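Local coordinates for protein minor fimbrium tip subunit Mfa3 (PDB 5NF4) that forms the tip subunit of the minor fimbriae, surface filaments that mediate biofilm formation and adhesion to host cells and other oral bacteria, at residues D64-L72 and A153-M161; L145-A153 and F234-R242. One frame throughout, in Å; residues are numbered along the deposited sequence.

How the contacts relate
Running from the N terminus, the chain enters contact 1 at 64-72, runs through strands 71-78 to 109-117 and two short helices, and reaches 145-153. From there it goes directly into 153-161, where contact 1 closes, and after the long strand 180-205 it arrives at 234-242, where contact 2 closes. The four segments alternate, so the two closures cross, and they share Ala153. The connection between strands 143-144 and 161-170 is thereby fastened at its later half to the approach of strand 71-78 and at its earlier half to strand 238-242 and the chain leading into it. Within this connection Asn157 ND2 meets Asp146 OD2 and Asn157 O meets His149 NE2, both probable hydrogen bonds.

Contact 1: D64-L72 and A153-M161; sequences DFEDRVHSL and ATNNNGFPM
Phe65 and Ala153 bring their CA atoms to 5.4 Å and Arg68 and Gly158 theirs to 6.0 Å, setting the 3-10 turn 65-67 and the chain beyond it against an irregular loop with no direct backbone-to-backbone hydrogen bond between them. One face of the Phe65 ring covers the peptide between Thr154 and Asn155; CE1 of Phe65 lies 3.5 Å from Asn155 CA, and Asn155 N, over the ring centre, has no hydrogen-bond partner in the model. Beside it, Asn155 O accepts twice. Arg68 NH1 comes to Asn155 O at 3.2 Å in the carbonyl plane, on a lone pair, though the bond is bent, with 136° at the hydrogen. His70 NE2 bonds the same Asn155 O at 2.8 Å, straighter (151°) but from above that plane. The Arg68 guanidinium rests a face on Phe65 CE1, while its NE makes a salt bridge with Asp64 OD1. Deeper in, the extended Met161 chain carries CE to 3.7 Å from Arg68 O. A water bridges Phe65 O, Arg68 O and Phe159 N, and Asn118 ND2 bonds both Arg68 O and Phe159 O, tying the approach of strand 71-78 to that of strand 161-170. The donation to Asn155 O implies that His70 carries a proton on NE2.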
ATOM      1  N   ASP A  64      10.931 -11.465   4.338  1.00 83.79           N
ATOM      2  CA  ASP A  64      11.082 -10.404   3.356  1.00 68.13           C
ATOM      3  C   ASP A  64      10.169 -10.597   2.151  1.00 52.54           C
ATOM      4  O   ASP A  64      10.358  -9.932   1.137  1.00 50.94           O
ATOM      5  CB  ASP A  64      12.537 -10.301   2.866  1.00 79.57           C
ATOM      6  CG  ASP A  64      12.930 -11.432   1.915  1.00 80.43           C
ATOM      7  OD1 ASP A  64      12.313 -12.517   1.969  1.00 82.24           O
ATOM      8  OD2 ASP A  64      13.880 -11.242   1.124  1.00 93.91           O
ATOM      9  N   PHE A  65       9.172 -11.479   2.257  1.00 51.34           N
ATOM     10  CA  PHE A  65       8.182 -11.604   1.188  1.00 46.30           C
ATOM     11  C   PHE A  65       7.513 -10.244   0.897  1.00 44.74           C
ATOM     12  O   PHE A  65       7.152  -9.945  -0.260  1.00 41.81           O
ATOM     13  CB  PHE A  65       7.119 -12.662   1.553  1.00 48.98           C
ATOM     14  CG  PHE A  65       7.640 -14.095   1.610  1.00 55.20           C
ATOM     15  CD1 PHE A  65       8.767 -14.485   0.896  1.00 63.12           C
ATOM     16  CD2 PHE A  65       6.972 -15.053   2.372  1.00 55.41           C
ATOM     17  CE1 PHE A  65       9.230 -15.802   0.954  1.00 65.69           C
ATOM     18  CE2 PHE A  65       7.424 -16.371   2.438  1.00 61.49           C
ATOM     19  CZ  PHE A  65       8.554 -16.746   1.729  1.00 61.21           C
ATOM     20  N   GLU A  66       7.377  -9.407   1.934  1.00 48.96           N
ATOM     21  CA  GLU A  66       6.723  -8.088   1.811  1.00 45.63           C
ATOM     22  C   GLU A  66       7.507  -7.156   0.888  1.00 43.96           C
ATOM     23  O   GLU A  66       6.968  -6.176   0.384  1.00 43.96           O
ATOM     24  CB  GLU A  66       6.595  -7.369   3.172  1.00 49.79           C
ATOM     25  CG  GLU A  66       5.889  -8.108   4.298  1.00 56.21           C
ATOM     26  CD  GLU A  66       5.887  -7.297   5.609  1.00 54.07           C
ATOM     27  OE1 GLU A  66       5.084  -7.605   6.506  1.00 52.33           O
ATOM     28  OE2 GLU A  66       6.711  -6.369   5.771  1.00 58.67           O
ATOM     29  N   ASP A  67       8.790  -7.443   0.727  1.00 43.08           N
ATOM     30  CA  ASP A  67       9.689  -6.537   0.001  1.00 45.42           C
ATOM     31  C   ASP A  67      10.042  -7.006  -1.404  1.00 50.86           C
ATOM     32  O   ASP A  67      10.759  -6.317  -2.130  1.00 49.25           O
ATOM     33  CB  ASP A  67      10.981  -6.376   0.807  1.00 56.73           C
ATOM     34  CG  ASP A  67      10.727  -5.925   2.225  1.00 57.34           C
ATOM     35  OD1 ASP A  67       9.763  -5.162   2.440  1.00 54.02           O
ATOM     36  OD2 ASP A  67      11.483  -6.333   3.127  1.00 61.59           O
ATOM     37  N   ARG A  68       9.586  -8.191  -1.778  1.00 44.96           N
ATOM     38  CA  ARG A  68      10.064  -8.807  -3.010  1.00 45.84           C
ATOM     39  C   ARG A  68       9.410  -8.180  -4.210  1.00 43.21           C
ATOM     40  O   ARG A  68       8.202  -7.966  -4.231  1.00 40.45           O
ATOM     41  CB  ARG A  68       9.802 -10.311  -3.005  1.00 48.12           C
ATOM     42  CG  ARG A  68      10.869 -11.106  -2.288  1.00 55.98           C
ATOM     43  CD  ARG A  68      10.608 -12.599  -2.342  1.00 67.47           C
ATOM     44  NE  ARG A  68      11.480 -13.328  -1.419  1.00 75.36           N
ATOM     45  CZ  ARG A  68      11.681 -14.640  -1.447  1.00 75.86           C
ATOM     46  NH1 ARG A  68      11.090 -15.396  -2.368  1.00 72.72           N
ATOM     47  NH2 ARG A  68      12.495 -15.197  -0.559  1.00 78.66           N
ATOM     48  N   VAL A  69      10.237  -7.867  -5.204  1.00 41.03           N
ATOM     49  CA  VAL A  69       9.755  -7.366  -6.465  1.00 40.26           C
ATOM     50  C   VAL A  69      10.063  -8.425  -7.512  1.00 48.87           C
ATOM     51  O   VAL A  69      11.197  -8.540  -7.969  1.00 51.72           O
ATOM     52  CB  VAL A  69      10.417  -6.030  -6.852  1.00 39.37           C
ATOM     53  CG1 VAL A  69       9.787  -5.495  -8.130  1.00 37.88           C
ATOM     54  CG2 VAL A  69      10.286  -5.013  -5.711  1.00 44.43           C
ATOM     55  N   HIS A  70       9.021  -9.151  -7.905  1.00 39.30           N
ATOM     56  CA  HIS A  70       9.112 -10.288  -8.827  1.00 41.53           C
ATOM     57  C   HIS A  70       9.122  -9.875 -10.290  1.00 41.24           C
ATOM     58  O   HIS A  70       9.730 -10.533 -11.125  1.00 45.16           O
ATOM     59  CB  HIS A  70       7.928 -11.224  -8.592  1.00 45.03           C
ATOM     60  CG  HIS A  70       7.951 -11.875  -7.248  1.00 47.52           C
ATOM     61  ND1 HIS A  70       7.323 -11.330  -6.148  1.00 47.68           N
ATOM     62  CD2 HIS A  70       8.561 -13.004  -6.820  1.00 51.68           C
ATOM     63  CE1 HIS A  70       7.529 -12.117  -5.106  1.00 46.75           C
ATOM     64  NE2 HIS A  70       8.282 -13.136  -5.485  1.00 50.11           N
ATOM     65  N   SER A  71       8.397  -8.814 -10.584  1.00 40.70           N
ATOM     66  CA  SER A  71       8.408  -8.218 -11.912  1.00 42.23           C
ATOM     67  C   SER A  71       8.289  -6.722 -11.785  1.00 37.98           C
ATOM     68  O   SER A  71       7.717  -6.215 -10.830  1.00 36.42           O
ATOM     69  CB  SER A  71       7.275  -8.760 -12.777  1.00 45.12           C
ATOM     70  OG  SER A  71       6.020  -8.294 -12.299  1.00 44.98           O
ATOM     71  N   LEU A  72       8.821  -6.010 -12.769  1.00 37.78           N
ATOM     72  CA  LEU A  72       8.780  -4.566 -12.774  1.00 36.08           C
ATOM     73  C   LEU A  72       8.679  -4.045 -14.201  1.00 36.28           C
ATOM     74  O   LEU A  72       9.571  -4.295 -15.006  1.00 38.45           O
ATOM     75  CB  LEU A  72      10.039  -4.002 -12.103  1.00 37.49           C
ATOM     76  CG  LEU A  72      10.140  -2.474 -12.091  1.00 36.84           C
ATOM     77  CD1 LEU A  72       9.026  -1.874 -11.234  1.00 34.64           C
ATOM     78  CD2 LEU A  72      11.522  -2.031 -11.632  1.00 42.49           C
ATOM     79  N   ALA A 153       2.238 -11.702   1.684  1.00 41.38           N
ATOM     80  CA  ALA A 153       2.870 -11.958   0.414  1.00 41.15           C
ATOM     81  C   ALA A 153       3.505 -13.326   0.537  1.00 44.75           C
ATOM     82  O   ALA A 153       3.737 -13.799   1.645  1.00 47.66           O
ATOM     83  CB  ALA A 153       3.913 -10.885   0.084  1.00 42.24           C
ATOM     84  N   THR A 154       3.786 -13.963  -0.587  1.00 48.52           N
ATOM     85  CA  THR A 154       4.357 -15.299  -0.565  1.00 50.35           C
ATOM     86  C   THR A 154       5.647 -15.281  -1.335  1.00 49.77           C
ATOM     87  O   THR A 154       6.032 -14.258  -1.909  1.00 49.95           O
ATOM     88  CB  THR A 154       3.432 -16.324  -1.193  1.00 51.14           C
ATOM     89  OG1 THR A 154       3.357 -16.058  -2.597  1.00 48.44           O
ATOM     90  CG2 THR A 154       2.030 -16.254  -0.565  1.00 55.11           C
ATOM     91  N   ASN A 155       6.299 -16.431  -1.387  1.00 53.61           N
ATOM     92  CA  ASN A 155       7.573 -16.524  -2.073  1.00 57.18           C
ATOM     93  C   ASN A 155       7.458 -16.155  -3.557  1.00 53.98           C
ATOM     94  O   ASN A 155       8.371 -15.547  -4.115  1.00 58.60           O
ATOM     95  CB  ASN A 155       8.156 -17.937  -1.901  1.00 69.86           C
ATOM     96  CG  ASN A 155       7.210 -19.019  -2.361  1.00 83.99           C
ATOM     97  OD1 ASN A 155       5.987 -18.877  -2.277  1.00 89.05           O
ATOM     98  ND2 ASN A 155       7.773 -20.117  -2.849  1.00 97.50           N
ATOM     99  N   ASN A 156       6.326 -16.473  -4.185  1.00 55.55           N
ATOM    100  CA  ASN A 156       6.147 -16.220  -5.626  1.00 53.49           C
ATOM    101  C   ASN A 156       5.047 -15.214  -5.978  1.00 55.47           C
ATOM    102  O   ASN A 156       4.777 -14.962  -7.156  1.00 55.14           O
ATOM    103  CB  ASN A 156       5.855 -17.534  -6.332  1.00 66.25           C
ATOM    104  CG  ASN A 156       6.925 -18.570  -6.066  1.00 91.53           C
ATOM    105  OD1 ASN A 156       8.114 -18.252  -6.037  1.00 91.95           O
ATOM    106  ND2 ASN A 156       6.508 -19.808  -5.841  1.00106.75           N
ATOM    107  N   ASN A 157       4.415 -14.633  -4.969  1.00 50.63           N
ATOM    108  CA  ASN A 157       3.319 -13.695  -5.220  1.00 40.91           C
ATOM    109  C   ASN A 157       3.447 -12.462  -4.343  1.00 37.30           C
ATOM    110  O   ASN A 157       2.994 -12.468  -3.197  1.00 40.35           O
ATOM    111  CB  ASN A 157       1.988 -14.415  -4.970  1.00 43.21           C
ATOM    112  CG  ASN A 157       0.791 -13.609  -5.395  1.00 46.15           C
ATOM    113  OD1 ASN A 157       0.917 -12.486  -5.865  1.00 40.68           O
ATOM    114  ND2 ASN A 157      -0.393 -14.188  -5.221  1.00 46.57           N
ATOM    115  N   GLY A 158       4.105 -11.432  -4.860  1.00 39.03           N
ATOM    116  CA  GLY A 158       4.367 -10.240  -4.086  1.00 39.47           C
ATOM    117  C   GLY A 158       3.222  -9.269  -4.145  1.00 34.14           C
ATOM    118  O   GLY A 158       2.328  -9.383  -5.008  1.00 35.83           O
ATOM    119  N   PHE A 159       3.256  -8.278  -3.256  1.00 33.83           N
ATOM    120  CA  PHE A 159       2.264  -7.193  -3.245  1.00 32.16           C
ATOM    121  C   PHE A 159       2.411  -6.319  -4.471  1.00 32.16           C
ATOM    122  O   PHE A 159       3.528  -5.966  -4.821  1.00 32.39           O
ATOM    123  CB  PHE A 159       2.436  -6.292  -2.006  1.00 33.88           C
ATOM    124  CG  PHE A 159       2.147  -6.947  -0.705  1.00 34.51           C
ATOM    125  CD1 PHE A 159       0.935  -7.590  -0.471  1.00 35.81           C
ATOM    126  CD2 PHE A 159       3.056  -6.848   0.328  1.00 33.94           C
ATOM    127  CE1 PHE A 159       0.679  -8.176   0.758  1.00 34.63           C
ATOM    128  CE2 PHE A 159       2.810  -7.413   1.535  1.00 37.61           C
ATOM    129  CZ  PHE A 159       1.606  -8.090   1.758  1.00 35.34           C
ATOM    130  N   PRO A 160       1.301  -5.918  -5.119  1.00 33.58           N
ATOM    131  CA  PRO A 160       1.429  -4.876  -6.146  1.00 31.75           C
ATOM    132  C   PRO A 160       2.066  -3.620  -5.605  1.00 31.52           C
ATOM    133  O   PRO A 160       1.804  -3.220  -4.466  1.00 30.73           O
ATOM    134  CB  PRO A 160      -0.018  -4.604  -6.583  1.00 31.78           C
ATOM    135  CG  PRO A 160      -0.765  -5.890  -6.236  1.00 32.72           C
ATOM    136  CD  PRO A 160      -0.088  -6.391  -4.968  1.00 35.05           C
ATOM    137  N   MET A 161       2.932  -3.007  -6.419  1.00 30.04           N
ATOM    138  CA  MET A 161       3.599  -1.757  -6.047  1.00 32.30           C
ATOM    139  C   MET A 161       3.654  -0.842  -7.261  1.00 31.44           C
ATOM    140  O   MET A 161       3.561  -1.296  -8.402  1.00 31.07           O
ATOM    141  CB  MET A 161       5.009  -1.994  -5.528  1.00 32.29           C
ATOM    142  CG  MET A 161       5.161  -3.163  -4.626  1.00 34.55           C
ATOM    143  SD  MET A 161       6.864  -3.230  -4.058  1.00 38.16           S
ATOM    144  CE  MET A 161       6.848  -4.755  -3.110  1.00 40.44           C
TER
HETATM  145  O   HOH W   1       6.014  -8.147  -2.214  1.00 37.11           O

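Contact 2: L145-A153 and F234-R242; sequences LDPIHYHNA and FYGPVELRR
Tyr150 and Tyr235 form a face-to-face aromatic stack, centroids 4.0 Å apart and planes at 14°. It packs the 3-10 turn 147-150, opened by an Asx turn in which Asp146 OD1 accepts from Ile148 N, on the chain entering strand 238-242 of this FimB/Mfa2-family protein. Along Tyr235, CB sits 3.7 Å from Tyr150 OH and CG 3.6 Å from Tyr150 CZ; Tyr150 CE2 sits over the centre of the Tyr235 ring, close to CD1, CE1, CD2, CE2 and CZ alike, and Tyr235 CD2 over that of Tyr150. At the tip, Tyr235 OH ends 3.5 Å from Pro147 CB. A chi1 of -157°, which sets CG opposite the backbone N, swings the Tyr235 ring over that of Tyr150. Tyr150 is held in a sandwich, since Leu145 CD2 covers its opposite face, and its hydroxyl is hydrogen-bonded to Asn219 O. Both methyls of Val238 touch Tyr150 CB, and CG1 also reaches His151 CE1 at 3.6 Å. As modelled, the Arg241 guanidinium lies flat on His151, centres 4.2 Å apart and planes at 20°; the arginine is poorly ordered and clashes with Asn152, so this placement is tentative. At the His151 ring edge, Glu239 O stands 3.2 Å from His151 CE1.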
ATOM      1  N   LEU A 145      -7.877  -7.162  -4.938  1.00 26.81           N
ATOM      2  CA  LEU A 145      -6.695  -7.716  -4.275  1.00 26.95           C
ATOM      3  C   LEU A 145      -6.761  -9.224  -4.237  1.00 31.38           C
ATOM      4  O   LEU A 145      -7.794  -9.793  -3.882  1.00 30.42           O
ATOM      5  CB  LEU A 145      -6.562  -7.145  -2.851  1.00 28.81           C
ATOM      6  CG  LEU A 145      -5.250  -7.427  -2.129  1.00 27.56           C
ATOM      7  CD1 LEU A 145      -4.121  -6.508  -2.762  1.00 29.17           C
ATOM      8  CD2 LEU A 145      -5.366  -7.158  -0.661  1.00 29.28           C
ATOM      9  N   ASP A 146      -5.683  -9.873  -4.627  1.00 31.10           N
ATOM     10  CA  ASP A 146      -5.562 -11.328  -4.426  1.00 36.04           C
ATOM     11  C   ASP A 146      -5.935 -11.721  -2.969  1.00 33.84           C
ATOM     12  O   ASP A 146      -5.426 -11.138  -2.015  1.00 31.84           O
ATOM     13  CB  ASP A 146      -4.126 -11.755  -4.776  1.00 33.71           C
ATOM     14  CG  ASP A 146      -3.952 -13.273  -4.876  1.00 35.01           C
ATOM     15  OD1 ASP A 146      -4.446 -14.011  -3.995  1.00 34.59           O
ATOM     16  OD2 ASP A 146      -3.269 -13.744  -5.824  1.00 39.03           O
ATOM     17  N   PRO A 147      -6.863 -12.687  -2.784  1.00 33.71           N
ATOM     18  CA  PRO A 147      -7.262 -13.108  -1.427  1.00 33.40           C
ATOM     19  C   PRO A 147      -6.091 -13.381  -0.450  1.00 33.71           C
ATOM     20  O   PRO A 147      -6.186 -13.089   0.757  1.00 33.75           O
ATOM     21  CB  PRO A 147      -8.045 -14.398  -1.685  1.00 34.20           C
ATOM     22  CG  PRO A 147      -8.647 -14.175  -3.053  1.00 33.31           C
ATOM     23  CD  PRO A 147      -7.547 -13.469  -3.832  1.00 32.40           C
ATOM     24  N   ILE A 148      -5.007 -13.947  -0.957  1.00 33.08           N
ATOM     25  CA  ILE A 148      -3.906 -14.279  -0.061  1.00 33.02           C
ATOM     26  C   ILE A 148      -3.223 -12.995   0.476  1.00 33.29           C
ATOM     27  O   ILE A 148      -2.648 -13.018   1.570  1.00 36.09           O
ATOM     28  CB  ILE A 148      -2.888 -15.212  -0.753  1.00 37.36           C
ATOM     29  CG1 ILE A 148      -1.978 -15.869   0.294  1.00 54.95           C
ATOM     30  CG2 ILE A 148      -2.021 -14.503  -1.745  1.00 35.52           C
ATOM     31  CD1 ILE A 148      -2.708 -16.745   1.308  1.00 64.67           C
ATOM     32  N   HIS A 149      -3.333 -11.888  -0.245  1.00 34.24           N
ATOM     33  CA  HIS A 149      -2.626 -10.674   0.156  1.00 36.24           C
ATOM     34  C   HIS A 149      -3.233  -9.942   1.343  1.00 37.97           C
ATOM     35  O   HIS A 149      -2.590  -9.052   1.889  1.00 34.64           O
ATOM     36  CB  HIS A 149      -2.483  -9.714  -1.034  1.00 33.79           C
ATOM     37  CG  HIS A 149      -1.436 -10.162  -1.990  1.00 32.57           C
ATOM     38  ND1 HIS A 149      -1.419  -9.808  -3.322  1.00 32.24           N
ATOM     39  CD2 HIS A 149      -0.386 -11.002  -1.810  1.00 35.42           C
ATOM     40  CE1 HIS A 149      -0.374 -10.374  -3.909  1.00 33.76           C
ATOM     41  NE2 HIS A 149       0.266 -11.108  -3.011  1.00 34.93           N
ATOM     42  N   TYR A 150      -4.434 -10.318   1.795  1.00 33.24           N
ATOM     43  CA  TYR A 150      -4.906  -9.787   3.066  1.00 32.65           C
ATOM     44  C   TYR A 150      -4.179 -10.462   4.243  1.00 35.65           C
ATOM     45  O   TYR A 150      -4.276 -10.024   5.410  1.00 34.18           O
ATOM     46  CB  TYR A 150      -6.437  -9.972   3.200  1.00 29.90           C
ATOM     47  CG  TYR A 150      -7.270  -9.208   2.196  1.00 29.57           C
ATOM     48  CD1 TYR A 150      -7.690  -7.909   2.444  1.00 31.16           C
ATOM     49  CD2 TYR A 150      -7.667  -9.792   0.998  1.00 30.92           C
ATOM     50  CE1 TYR A 150      -8.443  -7.218   1.503  1.00 30.28           C
ATOM     51  CE2 TYR A 150      -8.426  -9.098   0.072  1.00 28.79           C
ATOM     52  CZ  TYR A 150      -8.819  -7.817   0.341  1.00 28.36           C
ATOM     53  OH  TYR A 150      -9.560  -7.139  -0.591  1.00 29.21           O
ATOM     54  N   HIS A 151      -3.498 -11.573   3.956  1.00 33.68           N
ATOM     55  CA  HIS A 151      -2.776 -12.313   4.958  1.00 35.85           C
ATOM     56  C   HIS A 151      -1.268 -12.185   4.864  1.00 36.57           C
ATOM     57  O   HIS A 151      -0.588 -12.071   5.874  1.00 38.12           O
ATOM     58  CB  HIS A 151      -3.106 -13.803   4.868  1.00 40.26           C
ATOM     59  CG  HIS A 151      -4.543 -14.124   5.105  1.00 46.36           C
ATOM     60  ND1 HIS A 151      -5.112 -14.106   6.361  1.00 46.48           N
ATOM     61  CD2 HIS A 151      -5.528 -14.484   4.249  1.00 53.74           C
ATOM     62  CE1 HIS A 151      -6.385 -14.448   6.266  1.00 45.36           C
ATOM     63  NE2 HIS A 151      -6.665 -14.670   4.997  1.00 47.18           N
ATOM     64  N   ASN A 152      -0.743 -12.269   3.650  1.00 37.81           N
ATOM     65  CA  ASN A 152       0.707 -12.200   3.455  1.00 41.14           C
ATOM     66  C   ASN A 152       1.058 -12.219   1.993  1.00 42.28           C
ATOM     67  O   ASN A 152       0.287 -12.675   1.167  1.00 41.90           O
ATOM     68  CB  ASN A 152       1.429 -13.369   4.164  1.00 45.24           C
ATOM     69  CG  ASN A 152       0.791 -14.707   3.862  1.00 58.18           C
ATOM     70  OD1 ASN A 152      -0.016 -15.201   4.640  1.00 70.33           O
ATOM     71  ND2 ASN A 152       1.136 -15.289   2.724  1.00 57.56           N
ATOM     72  N   ALA A 153       2.238 -11.702   1.684  1.00 41.38           N
ATOM     73  CA  ALA A 153       2.870 -11.958   0.414  1.00 41.15           C
ATOM     74  C   ALA A 153       3.505 -13.326   0.537  1.00 44.75           C
ATOM     75  O   ALA A 153       3.737 -13.799   1.645  1.00 47.66           O
ATOM     76  CB  ALA A 153       3.913 -10.885   0.084  1.00 42.24           C
ATOM     77  N   PHE A 234     -16.449  -4.195  -0.614  1.00 29.98           N
ATOM     78  CA  PHE A 234     -15.736  -4.566   0.636  1.00 30.96           C
ATOM     79  C   PHE A 234     -15.550  -6.047   0.767  1.00 32.15           C
ATOM     80  O   PHE A 234     -16.440  -6.823   0.393  1.00 34.61           O
ATOM     81  CB  PHE A 234     -16.515  -4.032   1.855  1.00 34.26           C
ATOM     82  CG  PHE A 234     -16.773  -2.562   1.762  1.00 31.22           C
ATOM     83  CD1 PHE A 234     -15.843  -1.670   2.217  1.00 28.48           C
ATOM     84  CD2 PHE A 234     -17.919  -2.085   1.142  1.00 35.37           C
ATOM     85  CE1 PHE A 234     -16.047  -0.329   2.096  1.00 29.10           C
ATOM     86  CE2 PHE A 234     -18.137  -0.735   1.011  1.00 36.50           C
ATOM     87  CZ  PHE A 234     -17.187   0.151   1.482  1.00 32.41           C
ATOM     88  N   TYR A 235     -14.366  -6.426   1.267  1.00 32.71           N
ATOM     89  CA  TYR A 235     -13.990  -7.806   1.487  1.00 32.39           C
ATOM     90  C   TYR A 235     -14.633  -8.315   2.774  1.00 32.79           C
ATOM     91  O   TYR A 235     -14.948  -7.530   3.662  1.00 34.27           O
ATOM     92  CB  TYR A 235     -12.470  -7.936   1.574  1.00 29.80           C
ATOM     93  CG  TYR A 235     -11.956  -9.303   1.252  1.00 30.87           C
ATOM     94  CD1 TYR A 235     -12.024  -9.816  -0.042  1.00 30.13           C
ATOM     95  CD2 TYR A 235     -11.386 -10.068   2.225  1.00 29.61           C
ATOM     96  CE1 TYR A 235     -11.535 -11.045  -0.321  1.00 30.36           C
ATOM     97  CE2 TYR A 235     -10.908 -11.321   1.964  1.00 31.47           C
ATOM     98  CZ  TYR A 235     -11.001 -11.810   0.686  1.00 32.97           C
ATOM     99  OH  TYR A 235     -10.513 -13.043   0.424  1.00 37.83           O
ATOM    100  N   GLY A 236     -14.821  -9.620   2.846  1.00 32.63           N
ATOM    101  CA  GLY A 236     -15.359 -10.249   4.048  1.00 33.60           C
ATOM    102  C   GLY A 236     -14.318 -10.194   5.151  1.00 34.01           C
ATOM    103  O   GLY A 236     -13.203  -9.740   4.972  1.00 31.36           O
ATOM    104  N   PRO A 237     -14.669 -10.710   6.318  1.00 32.68           N
ATOM    105  CA  PRO A 237     -13.760 -10.637   7.459  1.00 31.69           C
ATOM    106  C   PRO A 237     -12.502 -11.475   7.240  1.00 33.06           C
ATOM    107  O   PRO A 237     -12.541 -12.579   6.717  1.00 34.16           O
ATOM    108  CB  PRO A 237     -14.615 -11.178   8.609  1.00 34.29           C
ATOM    109  CG  PRO A 237     -15.602 -12.099   7.926  1.00 39.58           C
ATOM    110  CD  PRO A 237     -15.938 -11.367   6.639  1.00 34.83           C
ATOM    111  N   VAL A 238     -11.373 -10.885   7.606  1.00 33.24           N
ATOM    112  CA  VAL A 238     -10.073 -11.507   7.492  1.00 35.62           C
ATOM    113  C   VAL A 238      -9.498 -11.863   8.857  1.00 33.99           C
ATOM    114  O   VAL A 238      -9.145 -10.953   9.603  1.00 34.45           O
ATOM    115  CB  VAL A 238      -9.106 -10.526   6.789  1.00 34.93           C
ATOM    116  CG1 VAL A 238      -7.676 -11.109   6.670  1.00 38.54           C
ATOM    117  CG2 VAL A 238      -9.648 -10.136   5.449  1.00 36.70           C
ATOM    118  N   GLU A 239      -9.392 -13.150   9.188  1.00 36.11           N
ATOM    119  CA  GLU A 239      -8.796 -13.551  10.450  1.00 39.18           C
ATOM    120  C   GLU A 239      -7.295 -13.291  10.325  1.00 46.22           C
ATOM    121  O   GLU A 239      -6.661 -13.795   9.405  1.00 45.45           O
ATOM    122  CB  GLU A 239      -9.099 -15.013  10.777  1.00 45.91           C
ATOM    123  CG  GLU A 239      -8.764 -15.342  12.213  1.00 52.81           C
ATOM    124  CD  GLU A 239      -9.106 -16.770  12.596  1.00 67.98           C
ATOM    125  OE1 GLU A 239      -8.527 -17.257  13.584  1.00 85.47           O
ATOM    126  OE2 GLU A 239      -9.949 -17.398  11.920  1.00 61.16           O
ATOM    127  N   LEU A 240      -6.737 -12.467  11.207  1.00 39.15           N
ATOM    128  CA  LEU A 240      -5.299 -12.142  11.146  1.00 37.87           C
ATOM    129  C   LEU A 240      -4.410 -13.341  11.411  1.00 37.60           C
ATOM    130  O   LEU A 240      -4.810 -14.304  12.041  1.00 40.25           O
ATOM    131  CB  LEU A 240      -4.942 -11.029  12.135  1.00 36.49           C
ATOM    132  CG  LEU A 240      -5.710  -9.705  11.977  1.00 37.48           C
ATOM    133  CD1 LEU A 240      -5.063  -8.640  12.841  1.00 40.31           C
ATOM    134  CD2 LEU A 240      -5.826  -9.204  10.528  1.00 35.59           C
ATOM    135  N   ARG A 241      -3.183 -13.278  10.919  1.00 44.68           N
ATOM    136  CA  ARG A 241      -2.284 -14.405  11.036  1.00 57.31           C
ATOM    137  C   ARG A 241      -1.261 -14.149  12.121  1.00 42.60           C
ATOM    138  O   ARG A 241      -0.581 -13.119  12.137  1.00 42.81           O
ATOM    139  CB  ARG A 241      -1.607 -14.692   9.693  1.00 83.03           C
ATOM    140  CG  ARG A 241      -2.562 -15.334   8.692  1.00112.69           C
ATOM    141  CD  ARG A 241      -1.832 -15.989   7.533  1.00139.17           C
ATOM    142  NE  ARG A 241      -2.759 -16.533   6.540  1.00151.94           N
ATOM    143  CZ  ARG A 241      -2.395 -17.043   5.365  1.00157.89           C
ATOM    144  NH1 ARG A 241      -1.113 -17.091   5.020  1.00162.84           N
ATOM    145  NH2 ARG A 241      -3.315 -17.506   4.527  1.00154.39           N
ATOM    146  N   ARG A 242      -1.175 -15.099  13.029  1.00 42.71           N
ATOM    147  CA  ARG A 242      -0.221 -15.038  14.114  1.00 44.79           C
ATOM    148  C   ARG A 242       1.169 -15.288  13.582  1.00 50.86           C
ATOM    149  O   ARG A 242       1.392 -16.240  12.850  1.00 49.01           O
ATOM    150  CB  ARG A 242      -0.559 -16.055  15.185  1.00 45.73           C
ATOM    151  CG  ARG A 242       0.297 -15.955  16.438  1.00 45.67           C
ATOM    152  CD  ARG A 242      -0.025 -17.056  17.451  1.00 50.86           C
ATOM    153  NE  ARG A 242       0.460 -16.653  18.761  1.00 53.58           N
ATOM    154  CZ  ARG A 242      -0.120 -16.952  19.913  1.00 65.41           C
ATOM    155  NH1 ARG A 242      -1.213 -17.718  19.953  1.00 59.65           N
ATOM    156  NH2 ARG A 242       0.410 -16.482  21.031  1.00 59.02           N
TER